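Local coordinates for protein alpha-galactosidase (Umbelopsis vinacea, PDB 3A5V) that probably hydrolyses terminal alpha-linked galactose from its substrates, as a tetrameric glycoside hydrolase of family 27, at residues T139-L142 against S143-Y147; Y191-F194 against N195-D198; A339-D342 against D343-Y347. One frame throughout, in Å; residues are numbered along the deposited sequence.

Contact 1. Residues T139-L142 against S143-Y147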
ATOM      1  N   THR A 139      -9.212   6.427  -0.964  1.00 12.25           N
ATOM      2  CA  THR A 139      -9.397   6.286   0.478  1.00 12.32           C
ATOM      3  C   THR A 139     -10.835   5.815   0.710  1.00 11.69           C
ATOM      4  O   THR A 139     -11.712   6.081  -0.137  1.00 10.93           O
ATOM      5  CB  THR A 139      -9.184   7.603   1.283  1.00 12.77           C
ATOM      6  OG1 THR A 139     -10.227   8.533   0.954  1.00 13.08           O
ATOM      7  CG2 THR A 139      -7.766   8.228   1.041  1.00 13.73           C
ATOM      8  N   PRO A 140     -11.088   5.124   1.847  1.00 11.18           N
ATOM      9  CA  PRO A 140     -12.454   4.779   2.252  1.00 11.34           C
ATOM     10  C   PRO A 140     -13.373   6.006   2.287  1.00 11.27           C
ATOM     11  O   PRO A 140     -14.540   5.909   1.890  1.00 11.29           O
ATOM     12  CB  PRO A 140     -12.260   4.212   3.667  1.00 11.05           C
ATOM     13  CG  PRO A 140     -10.894   3.598   3.608  1.00 11.96           C
ATOM     14  CD  PRO A 140     -10.094   4.581   2.797  1.00 11.12           C
ATOM     15  N   LYS A 141     -12.854   7.149   2.740  1.00 11.68           N
ATOM     16  CA  LYS A 141     -13.659   8.380   2.817  1.00 11.81           C
ATOM     17  C   LYS A 141     -14.073   8.930   1.449  1.00 11.89           C
ATOM     18  O   LYS A 141     -15.228   9.323   1.261  1.00 11.95           O
ATOM     19  CB  LYS A 141     -12.943   9.475   3.638  1.00 12.11           C
ATOM     20  CG  LYS A 141     -13.808  10.767   3.859  1.00 12.00           C
ATOM     21  CD  LYS A 141     -15.125  10.494   4.600  1.00 13.34           C
ATOM     22  CE  LYS A 141     -15.844  11.824   5.028  1.00 14.96           C
ATOM     23  NZ  LYS A 141     -17.337  11.613   5.199  1.00 15.79           N
ATOM     24  N   LEU A 142     -13.136   8.977   0.498  1.00 12.12           N
ATOM     25  CA  LEU A 142     -13.481   9.406  -0.877  1.00 12.34           C
ATOM     26  C   LEU A 142     -14.569   8.535  -1.515  1.00 12.66           C
ATOM     27  O   LEU A 142     -15.543   9.052  -2.114  1.00 12.50           O
ATOM     28  CB  LEU A 142     -12.233   9.457  -1.785  1.00 12.46           C
ATOM     29  CG  LEU A 142     -11.246  10.618  -1.570  1.00 11.78           C
ATOM     30  CD1 LEU A 142      -9.859  10.317  -2.223  1.00 11.61           C
ATOM     31  CD2 LEU A 142     -11.832  11.901  -2.132  1.00 12.10           C
ATOM     32  N   SER A 143     -14.398   7.217  -1.426  1.00 12.07           N
ATOM     33  CA  SER A 143     -15.376   6.309  -2.019  1.00 11.70           C
ATOM     34  C   SER A 143     -16.703   6.371  -1.246  1.00 12.07           C
ATOM     35  O   SER A 143     -17.783   6.403  -1.856  1.00 11.96           O
ATOM     36  CB  SER A 143     -14.822   4.879  -2.111  1.00 11.78           C
ATOM     37  OG  SER A 143     -13.795   4.796  -3.111  1.00 11.18           O
ATOM     38  N   TYR A 144     -16.619   6.416   0.089  1.00 11.95           N
ATOM     39  CA  TYR A 144     -17.820   6.563   0.924  1.00 12.07           C
ATOM     40  C   TYR A 144     -18.693   7.768   0.529  1.00 11.93           C
ATOM     41  O   TYR A 144     -19.897   7.625   0.346  1.00 12.24           O
ATOM     42  CB  TYR A 144     -17.448   6.666   2.409  1.00 11.29           C
ATOM     43  CG  TYR A 144     -18.638   6.881   3.318  1.00 12.43           C
ATOM     44  CD1 TYR A 144     -19.083   8.177   3.622  1.00 11.50           C
ATOM     45  CD2 TYR A 144     -19.312   5.795   3.888  1.00 12.06           C
ATOM     46  CE1 TYR A 144     -20.183   8.391   4.468  1.00 11.85           C
ATOM     47  CE2 TYR A 144     -20.419   5.994   4.726  1.00 11.90           C
ATOM     48  CZ  TYR A 144     -20.832   7.303   5.016  1.00 12.42           C
ATOM     49  OH  TYR A 144     -21.902   7.514   5.849  1.00 12.93           O
ATOM     50  N   ASP A 145     -18.090   8.951   0.415  1.00 11.94           N
ATOM     51  CA  ASP A 145     -18.862  10.160   0.129  1.00 12.40           C
ATOM     52  C   ASP A 145     -19.593  10.077  -1.218  1.00 12.07           C
ATOM     53  O   ASP A 145     -20.757  10.476  -1.318  1.00 11.76           O
ATOM     54  CB  ASP A 145     -17.977  11.414   0.208  1.00 12.21           C
ATOM     55  CG  ASP A 145     -17.635  11.799   1.646  1.00 13.83           C
ATOM     56  OD1 ASP A 145     -18.359  11.391   2.586  1.00 12.98           O
ATOM     57  OD2 ASP A 145     -16.637  12.521   1.834  1.00 13.65           O
ATOM     58  N   ARG A 146     -18.922   9.518  -2.224  1.00 11.96           N
ATOM     59  CA  ARG A 146     -19.500   9.351  -3.561  1.00 11.77           C
ATOM     60  C   ARG A 146     -20.693   8.378  -3.558  1.00 12.20           C
ATOM     61  O   ARG A 146     -21.724   8.653  -4.201  1.00 12.79           O
ATOM     62  CB  ARG A 146     -18.408   8.900  -4.551  1.00 11.71           C
ATOM     63  CG  ARG A 146     -18.855   8.747  -6.042  1.00 12.13           C
ATOM     64  CD  ARG A 146     -17.639   8.726  -7.000  1.00 11.50           C
ATOM     65  NE  ARG A 146     -16.598   7.834  -6.486  1.00  9.58           N
ATOM     66  CZ  ARG A 146     -16.533   6.530  -6.732  1.00  9.28           C
ATOM     67  NH1 ARG A 146     -17.395   5.937  -7.559  1.00 10.15           N
ATOM     68  NH2 ARG A 146     -15.569   5.814  -6.173  1.00 12.44           N
ATOM     69  N   TYR A 147     -20.552   7.254  -2.844  1.00 11.77           N
ATOM     70  CA  TYR A 147     -21.640   6.264  -2.743  1.00 11.96           C
ATOM     71  C   TYR A 147     -22.761   6.692  -1.797  1.00 12.13           C
ATOM     72  O   TYR A 147     -23.919   6.346  -2.012  1.00 11.27           O
ATOM     73  CB  TYR A 147     -21.111   4.839  -2.431  1.00 11.68           C
ATOM     74  CG  TYR A 147     -20.498   4.244  -3.676  1.00 11.29           C
ATOM     75  CD1 TYR A 147     -21.311   3.856  -4.742  1.00 12.03           C
ATOM     76  CD2 TYR A 147     -19.111   4.161  -3.839  1.00 11.01           C
ATOM     77  CE1 TYR A 147     -20.765   3.357  -5.928  1.00 10.92           C
ATOM     78  CE2 TYR A 147     -18.554   3.660  -5.032  1.00 12.53           C
ATOM     79  CZ  TYR A 147     -19.392   3.270  -6.069  1.00 12.18           C
ATOM     80  OH  TYR A 147     -18.880   2.791  -7.259  1.00 10.22           O
TER
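K141 and D145 face each other one helical turn apart and form a salt bridge. K141 NZ lies 2.8 Å from D145 OD1 and reaches it on the syn lone pair, the side of the other carboxylate oxygen. The lysine chain starts with CG anti to the backbone N (chi1 -175°) and bends at chi2 (60°). That bend carries its far end up along the helix to the acid. D145 OD2 lies alongside the lysine chain, 3.4 Å from K141 CE. K141 NZ is 4.2 Å from Y144 CD1, oblique to the ring.

Backbone bonds hold these two residues in step. D145 N donates to K141 O at 3.0 Å, and Y144 N to P140 O at 2.8 Å. S143 N binds T139 O in a nearly straight bond, while R146 N to L142 O is weak. T139 is the N-cap. Its OG1 accepts from L142 N at 3.0 Å, so the first turn has a side-chain acceptor for an amide that lacks one in the helix.

Other subunits pack here. T139 meets T139 of a second and a third subunit, and Y144 OH bonds Q134 of the second. Within the subunit S143 OG bonds D171 OD2, and R146 bonds Q136 O and N130 OD1. This is a Thr-capped helix start with an i to i+4 salt bridge, on helix 140-156 of a beta-alpha-beta unit in the TIM barrel.

Contact 2. Residues Y191-F194 against N195-D198; sequences YDNF and NRPD
Y191 OH is held twice by R196. It donates to R196 O at 2.8 Å and accepts from R196 NH1 at 2.9 Å. The two residues sit in the loop between strand 183-185 and helix 217-227 of the TIM-barrel domain, and these bonds close a bend of residues 191-198 within that loop. The hydroxyl lies above the carbonyl plane of R196, off its lone pairs, but close to the plane of the guanidinium. The ring and guanidinium planes are 77° apart, and the two side chains cross at about a right angle. Y191 CG stands between the backbone N and the carbonyl carbon (chi1 71°), which swings the ring toward R196. R196 is extended from CG to NE and runs past the hydroxyl. A phenylalanine here would probably leave R196 O without its donor from the ring and NH1 without one of its acceptors.

D192, the centre of an inverse gamma turn, follows Y191. N193 CB then lies over one face of the Y191 ring, offset toward the rim. N193 OD1 bridges two successive amides at the bend, accepting from R196 N at 3.0 Å and, weakly, from N195 N. A water also accepts from N195 N.

F194 CD2 meets N195 CB at 3.8 Å, oblique to the ring. The F194 ring stacks on H383 and packs against helices 217-227 and 251-263. The arginine end reaches beyond the subunit: R196 NH2 bonds I305 O of a third subunit, and D198 OD2 bonds Y347 of that subunit. Within the loop R196 NH1 forms a salt bridge with D198 OD2 at 2.8 Å, nearly in the guanidinium plane and on the anti lone pair of the carboxylate oxygen.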
ATOM      1  N   TYR A 191     -15.564 -14.194 -14.739  1.00 12.17           N
ATOM      2  CA  TYR A 191     -15.845 -14.655 -16.089  1.00 12.71           C
ATOM      3  C   TYR A 191     -16.107 -16.153 -16.097  1.00 13.43           C
ATOM      4  O   TYR A 191     -15.941 -16.827 -15.062  1.00 12.85           O
ATOM      5  CB  TYR A 191     -14.764 -14.260 -17.100  1.00 11.84           C
ATOM      6  CG  TYR A 191     -13.415 -14.954 -17.023  1.00 11.98           C
ATOM      7  CD1 TYR A 191     -12.729 -15.125 -15.812  1.00 11.61           C
ATOM      8  CD2 TYR A 191     -12.782 -15.365 -18.206  1.00 12.81           C
ATOM      9  CE1 TYR A 191     -11.434 -15.729 -15.784  1.00 10.11           C
ATOM     10  CE2 TYR A 191     -11.533 -15.946 -18.197  1.00 11.39           C
ATOM     11  CZ  TYR A 191     -10.859 -16.131 -16.988  1.00 12.11           C
ATOM     12  OH  TYR A 191      -9.616 -16.715 -17.036  1.00 10.01           O
ATOM     13  N   ASP A 192     -16.516 -16.668 -17.258  1.00 13.55           N
ATOM     14  CA  ASP A 192     -17.014 -18.043 -17.354  1.00 13.97           C
ATOM     15  C   ASP A 192     -15.840 -19.013 -17.394  1.00 14.38           C
ATOM     16  O   ASP A 192     -15.600 -19.693 -18.408  1.00 14.46           O
ATOM     17  CB  ASP A 192     -17.904 -18.181 -18.602  1.00 14.32           C
ATOM     18  CG  ASP A 192     -18.714 -19.464 -18.618  1.00 14.25           C
ATOM     19  OD1 ASP A 192     -18.777 -20.178 -17.590  1.00 12.62           O
ATOM     20  OD2 ASP A 192     -19.284 -19.759 -19.688  1.00 16.16           O
ATOM     21  N   ASN A 193     -15.096 -19.068 -16.292  1.00 14.11           N
ATOM     22  CA  ASN A 193     -13.877 -19.853 -16.228  1.00 14.06           C
ATOM     23  C   ASN A 193     -13.517 -20.224 -14.790  1.00 14.27           C
ATOM     24  O   ASN A 193     -13.521 -19.361 -13.896  1.00 13.73           O
ATOM     25  CB  ASN A 193     -12.734 -19.065 -16.875  1.00 14.65           C
ATOM     26  CG  ASN A 193     -11.522 -19.927 -17.159  1.00 15.39           C
ATOM     27  OD1 ASN A 193     -10.898 -20.448 -16.236  1.00 16.94           O
ATOM     28  ND2 ASN A 193     -11.177 -20.077 -18.448  1.00 16.75           N
ATOM     29  N   PHE A 194     -13.185 -21.494 -14.554  1.00 13.78           N
ATOM     30  CA  PHE A 194     -13.044 -21.961 -13.161  1.00 13.96           C
ATOM     31  C   PHE A 194     -11.803 -21.457 -12.429  1.00 13.87           C
ATOM     32  O   PHE A 194     -11.889 -21.085 -11.251  1.00 13.97           O
ATOM     33  CB  PHE A 194     -13.136 -23.498 -13.039  1.00 13.80           C
ATOM     34  CG  PHE A 194     -13.107 -23.991 -11.597  1.00 13.58           C
ATOM     35  CD1 PHE A 194     -14.237 -23.871 -10.782  1.00 13.57           C
ATOM     36  CD2 PHE A 194     -11.937 -24.532 -11.058  1.00 13.62           C
ATOM     37  CE1 PHE A 194     -14.217 -24.301  -9.444  1.00 13.34           C
ATOM     38  CE2 PHE A 194     -11.894 -24.981  -9.730  1.00 13.03           C
ATOM     39  CZ  PHE A 194     -13.044 -24.869  -8.917  1.00 14.87           C
ATOM     40  N   ASN A 195     -10.641 -21.454 -13.095  1.00 13.24           N
ATOM     41  CA  ASN A 195      -9.407 -21.113 -12.383  1.00 13.09           C
ATOM     42  C   ASN A 195      -8.281 -20.445 -13.202  1.00 12.78           C
ATOM     43  O   ASN A 195      -7.179 -20.228 -12.690  1.00 12.73           O
ATOM     44  CB  ASN A 195      -8.884 -22.344 -11.623  1.00 13.49           C
ATOM     45  CG  ASN A 195      -8.412 -23.451 -12.561  1.00 16.29           C
ATOM     46  OD1 ASN A 195      -8.303 -23.253 -13.778  1.00 17.31           O
ATOM     47  ND2 ASN A 195      -8.103 -24.606 -11.996  1.00 16.24           N
ATOM     48  N   ARG A 196      -8.548 -20.101 -14.462  1.00 12.36           N
ATOM     49  CA  ARG A 196      -7.505 -19.474 -15.287  1.00 12.05           C
ATOM     50  C   ARG A 196      -7.184 -18.046 -14.801  1.00 11.99           C
ATOM     51  O   ARG A 196      -8.082 -17.169 -14.771  1.00 12.92           O
ATOM     52  CB  ARG A 196      -7.909 -19.463 -16.768  1.00 12.22           C
ATOM     53  CG  ARG A 196      -6.865 -18.808 -17.696  1.00 11.96           C
ATOM     54  CD  ARG A 196      -7.376 -18.636 -19.135  1.00 12.05           C
ATOM     55  NE  ARG A 196      -6.544 -17.641 -19.850  1.00 10.15           N
ATOM     56  CZ  ARG A 196      -6.760 -16.330 -19.833  1.00 12.77           C
ATOM     57  NH1 ARG A 196      -7.805 -15.807 -19.168  1.00 11.75           N
ATOM     58  NH2 ARG A 196      -5.931 -15.533 -20.486  1.00 12.33           N
ATOM     59  N   PRO A 197      -5.900 -17.783 -14.472  1.00 11.76           N
ATOM     60  CA  PRO A 197      -5.541 -16.419 -14.083  1.00 11.98           C
ATOM     61  C   PRO A 197      -5.531 -15.512 -15.322  1.00 11.64           C
ATOM     62  O   PRO A 197      -5.381 -15.995 -16.451  1.00 11.61           O
ATOM     63  CB  PRO A 197      -4.120 -16.573 -13.533  1.00 12.07           C
ATOM     64  CG  PRO A 197      -3.553 -17.753 -14.326  1.00 13.26           C
ATOM     65  CD  PRO A 197      -4.725 -18.688 -14.500  1.00 11.99           C
ATOM     66  N   ASP A 198      -5.658 -14.210 -15.118  1.00 11.56           N
ATOM     67  CA  ASP A 198      -5.712 -13.297 -16.261  1.00 11.66           C
ATOM     68  C   ASP A 198      -5.045 -11.976 -15.888  1.00 11.13           C
ATOM     69  O   ASP A 198      -5.200 -11.519 -14.743  1.00 11.23           O
ATOM     70  CB  ASP A 198      -7.185 -13.057 -16.648  1.00 11.71           C
ATOM     71  CG  ASP A 198      -7.326 -12.359 -17.973  1.00 12.02           C
ATOM     72  OD1 ASP A 198      -7.295 -11.100 -18.010  1.00 13.28           O
ATOM     73  OD2 ASP A 198      -7.447 -13.067 -18.996  1.00 11.01           O
TER
HETATM   74  O   HOH W   1     -10.517 -22.928 -15.856  1.00 27.48           O

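Contact 3. Residues A339-D342 against D343-Y347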
ATOM      1  N   ALA A 339     -13.411 -34.296   6.790  1.00 13.85           N
ATOM      2  CA  ALA A 339     -13.683 -33.214   7.738  1.00 14.18           C
ATOM      3  C   ALA A 339     -13.853 -33.844   9.115  1.00 14.26           C
ATOM      4  O   ALA A 339     -14.600 -34.814   9.256  1.00 14.19           O
ATOM      5  CB  ALA A 339     -14.953 -32.465   7.354  1.00 14.99           C
ATOM      6  N   THR A 340     -13.151 -33.310  10.108  1.00 13.49           N
ATOM      7  CA  THR A 340     -13.276 -33.798  11.480  1.00 14.01           C
ATOM      8  C   THR A 340     -14.241 -32.873  12.240  1.00 13.85           C
ATOM      9  O   THR A 340     -14.441 -31.726  11.851  1.00 13.24           O
ATOM     10  CB  THR A 340     -11.924 -33.812  12.208  1.00 13.95           C
ATOM     11  OG1 THR A 340     -11.526 -32.470  12.504  1.00 14.40           O
ATOM     12  CG2 THR A 340     -10.828 -34.476  11.333  1.00 13.84           C
ATOM     13  N   TRP A 341     -14.833 -33.389  13.311  1.00 13.54           N
ATOM     14  CA  TRP A 341     -15.739 -32.611  14.148  1.00 13.42           C
ATOM     15  C   TRP A 341     -14.976 -31.443  14.781  1.00 13.66           C
ATOM     16  O   TRP A 341     -15.528 -30.336  14.909  1.00 12.75           O
ATOM     17  CB  TRP A 341     -16.345 -33.514  15.245  1.00 13.55           C
ATOM     18  CG  TRP A 341     -17.553 -34.420  14.851  1.00 13.65           C
ATOM     19  CD1 TRP A 341     -18.502 -34.915  15.718  1.00 13.76           C
ATOM     20  CD2 TRP A 341     -17.911 -34.928  13.541  1.00 13.50           C
ATOM     21  NE1 TRP A 341     -19.411 -35.697  15.036  1.00 13.30           N
ATOM     22  CE2 TRP A 341     -19.079 -35.713  13.703  1.00 13.25           C
ATOM     23  CE3 TRP A 341     -17.359 -34.794  12.247  1.00 13.73           C
ATOM     24  CZ2 TRP A 341     -19.710 -36.357  12.621  1.00 14.70           C
ATOM     25  CZ3 TRP A 341     -17.983 -35.418  11.176  1.00 13.27           C
ATOM     26  CH2 TRP A 341     -19.147 -36.205  11.367  1.00 14.22           C
ATOM     27  N   ASP A 342     -13.713 -31.673  15.178  1.00 13.00           N
ATOM     28  CA  ASP A 342     -12.939 -30.594  15.794  1.00 14.10           C
ATOM     29  C   ASP A 342     -12.678 -29.445  14.803  1.00 14.09           C
ATOM     30  O   ASP A 342     -12.571 -28.291  15.216  1.00 14.07           O
ATOM     31  CB  ASP A 342     -11.623 -31.088  16.415  1.00 14.40           C
ATOM     32  CG  ASP A 342     -11.848 -31.877  17.707  1.00 17.91           C
ATOM     33  OD1 ASP A 342     -12.974 -31.836  18.278  1.00 17.38           O
ATOM     34  OD2 ASP A 342     -10.894 -32.538  18.142  1.00 19.02           O
ATOM     35  N   ASP A 343     -12.544 -29.765  13.520  1.00 13.97           N
ATOM     36  CA  ASP A 343     -12.378 -28.711  12.512  1.00 14.27           C
ATOM     37  C   ASP A 343     -13.700 -28.015  12.192  1.00 13.23           C
ATOM     38  O   ASP A 343     -13.740 -26.787  12.126  1.00 13.05           O
ATOM     39  CB  ASP A 343     -11.760 -29.267  11.244  1.00 14.99           C
ATOM     40  CG  ASP A 343     -10.247 -29.469  11.382  1.00 18.79           C
ATOM     41  OD1 ASP A 343      -9.599 -28.788  12.219  1.00 23.15           O
ATOM     42  OD2 ASP A 343      -9.725 -30.307  10.648  1.00 19.69           O
ATOM     43  N   ILE A 344     -14.764 -28.795  12.001  1.00 12.54           N
ATOM     44  CA  ILE A 344     -16.092 -28.236  11.691  1.00 12.86           C
ATOM     45  C   ILE A 344     -16.531 -27.196  12.736  1.00 13.05           C
ATOM     46  O   ILE A 344     -17.076 -26.134  12.375  1.00 12.87           O
ATOM     47  CB  ILE A 344     -17.158 -29.353  11.495  1.00 12.70           C
ATOM     48  CG1 ILE A 344     -16.820 -30.172  10.231  1.00 12.31           C
ATOM     49  CG2 ILE A 344     -18.598 -28.757  11.379  1.00 13.79           C
ATOM     50  CD1 ILE A 344     -17.509 -31.566  10.161  1.00 12.83           C
ATOM     51  N   TRP A 345     -16.286 -27.508  14.017  1.00 12.75           N
ATOM     52  CA  TRP A 345     -16.597 -26.593  15.127  1.00 13.00           C
ATOM     53  C   TRP A 345     -15.327 -26.017  15.803  1.00 13.17           C
ATOM     54  O   TRP A 345     -15.293 -25.813  17.030  1.00 11.84           O
ATOM     55  CB  TRP A 345     -17.533 -27.281  16.153  1.00 13.16           C
ATOM     56  CG  TRP A 345     -18.912 -27.502  15.564  1.00 13.22           C
ATOM     57  CD1 TRP A 345     -19.898 -26.570  15.436  1.00 14.73           C
ATOM     58  CD2 TRP A 345     -19.426 -28.709  14.999  1.00 14.33           C
ATOM     59  NE1 TRP A 345     -21.004 -27.122  14.840  1.00 15.02           N
ATOM     60  CE2 TRP A 345     -20.747 -28.435  14.558  1.00 15.10           C
ATOM     61  CE3 TRP A 345     -18.906 -30.002  14.823  1.00 14.22           C
ATOM     62  CZ2 TRP A 345     -21.552 -29.396  13.948  1.00 14.61           C
ATOM     63  CZ3 TRP A 345     -19.704 -30.966  14.212  1.00 14.64           C
ATOM     64  CH2 TRP A 345     -21.024 -30.658  13.791  1.00 14.93           C
ATOM     65  N   VAL A 346     -14.299 -25.728  14.997  1.00 13.28           N
ATOM     66  CA  VAL A 346     -13.030 -25.202  15.531  1.00 13.80           C
ATOM     67  C   VAL A 346     -13.191 -23.994  16.476  1.00 14.86           C
ATOM     68  O   VAL A 346     -12.521 -23.938  17.505  1.00 14.53           O
ATOM     69  CB  VAL A 346     -11.964 -24.897  14.404  1.00 14.15           C
ATOM     70  CG1 VAL A 346     -12.469 -23.846  13.383  1.00 13.87           C
ATOM     71  CG2 VAL A 346     -10.591 -24.496  15.011  1.00 13.80           C
ATOM     72  N   TYR A 347     -14.074 -23.045  16.144  1.00 15.18           N
ATOM     73  CA  TYR A 347     -14.187 -21.822  16.940  1.00 16.36           C
ATOM     74  C   TYR A 347     -14.830 -22.090  18.304  1.00 17.73           C
ATOM     75  O   TYR A 347     -14.737 -21.255  19.216  1.00 18.78           O
ATOM     76  CB  TYR A 347     -14.896 -20.705  16.160  1.00 15.74           C
ATOM     77  CG  TYR A 347     -14.217 -20.451  14.817  1.00 14.46           C
ATOM     78  CD1 TYR A 347     -12.856 -20.110  14.753  1.00 11.37           C
ATOM     79  CD2 TYR A 347     -14.926 -20.588  13.622  1.00 14.00           C
ATOM     80  CE1 TYR A 347     -12.221 -19.920  13.524  1.00 11.88           C
ATOM     81  CE2 TYR A 347     -14.311 -20.363  12.391  1.00 12.84           C
ATOM     82  CZ  TYR A 347     -12.958 -20.047  12.355  1.00 13.38           C
ATOM     83  OH  TYR A 347     -12.360 -19.845  11.142  1.00 14.24           O
TER
HETATM   84  O   HOH W   2      -9.734 -27.899  14.901  1.00 25.12           O
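W341 and W345 both start with CG anti to the carbonyl carbon, chi1 -81° and -69°. One turn apart, the two side chains lie side by side and point the same way. The rings make an edge-to-face (T-shaped) pair, with planes at 81°. The edge of the six-membered ring of W345 meets the face of the five-membered ring of W341. W345 CZ3 is offset toward the rim, 4.1 Å from W341 CG. The edge of the W345 ring also runs near W341 O, which accepts from W345 N at 3.1 Å. I344 CD1 is 3.8 Å from W341 CE3, oblique to the ring, and 3.9 Å from A339 CB. I344 CG2 lies over a face of W345.

T340 is the N-cap of short helix 341-344. Its OG1 accepts from D343 N at 3.1 Å, and T340 O accepts from I344 N at 3.0 Å. A water donates to D343 OD1 at 2.8 Å and weakly to D342 O, linking D343 to the backbone of D342.

W341 NE1 bonds R356 O, and W341 has a second edge-to-face partner in F390. W345 touches S393, A394 and T395. The ring of Y347 makes a cation-pi contact with R214 of a second subunit.

The chemistry is of two kinds. W341, I344 and A339 pack apolar groups together, with A339 and I344 on strand 322-329 of the C-terminal beta sandwich. The polar atoms of T340 take up amides of the first turn, where strand gives way to helix, and D343 holds water.

From the N terminus the contacts come in series: none nests in another and none crosses. Contact 1 starts helix 140-156, between barrel strands 125-129 and 162-165. Contact 2 then folds back a bend in the long loop between strand 183-185 and helix 217-227, in the same domain. Contact 3 turns the chain from strand 335-340 into helix 341-344 in the C-terminal beta sandwich. Within the chain they do not touch. The nearest atoms of contacts 2 and 3 are about 18 Å apart. Between subunits they do meet, since residues 195-198 of one copy bind Y347 of another. Contact 1 packs against its own counterparts in the tetramer.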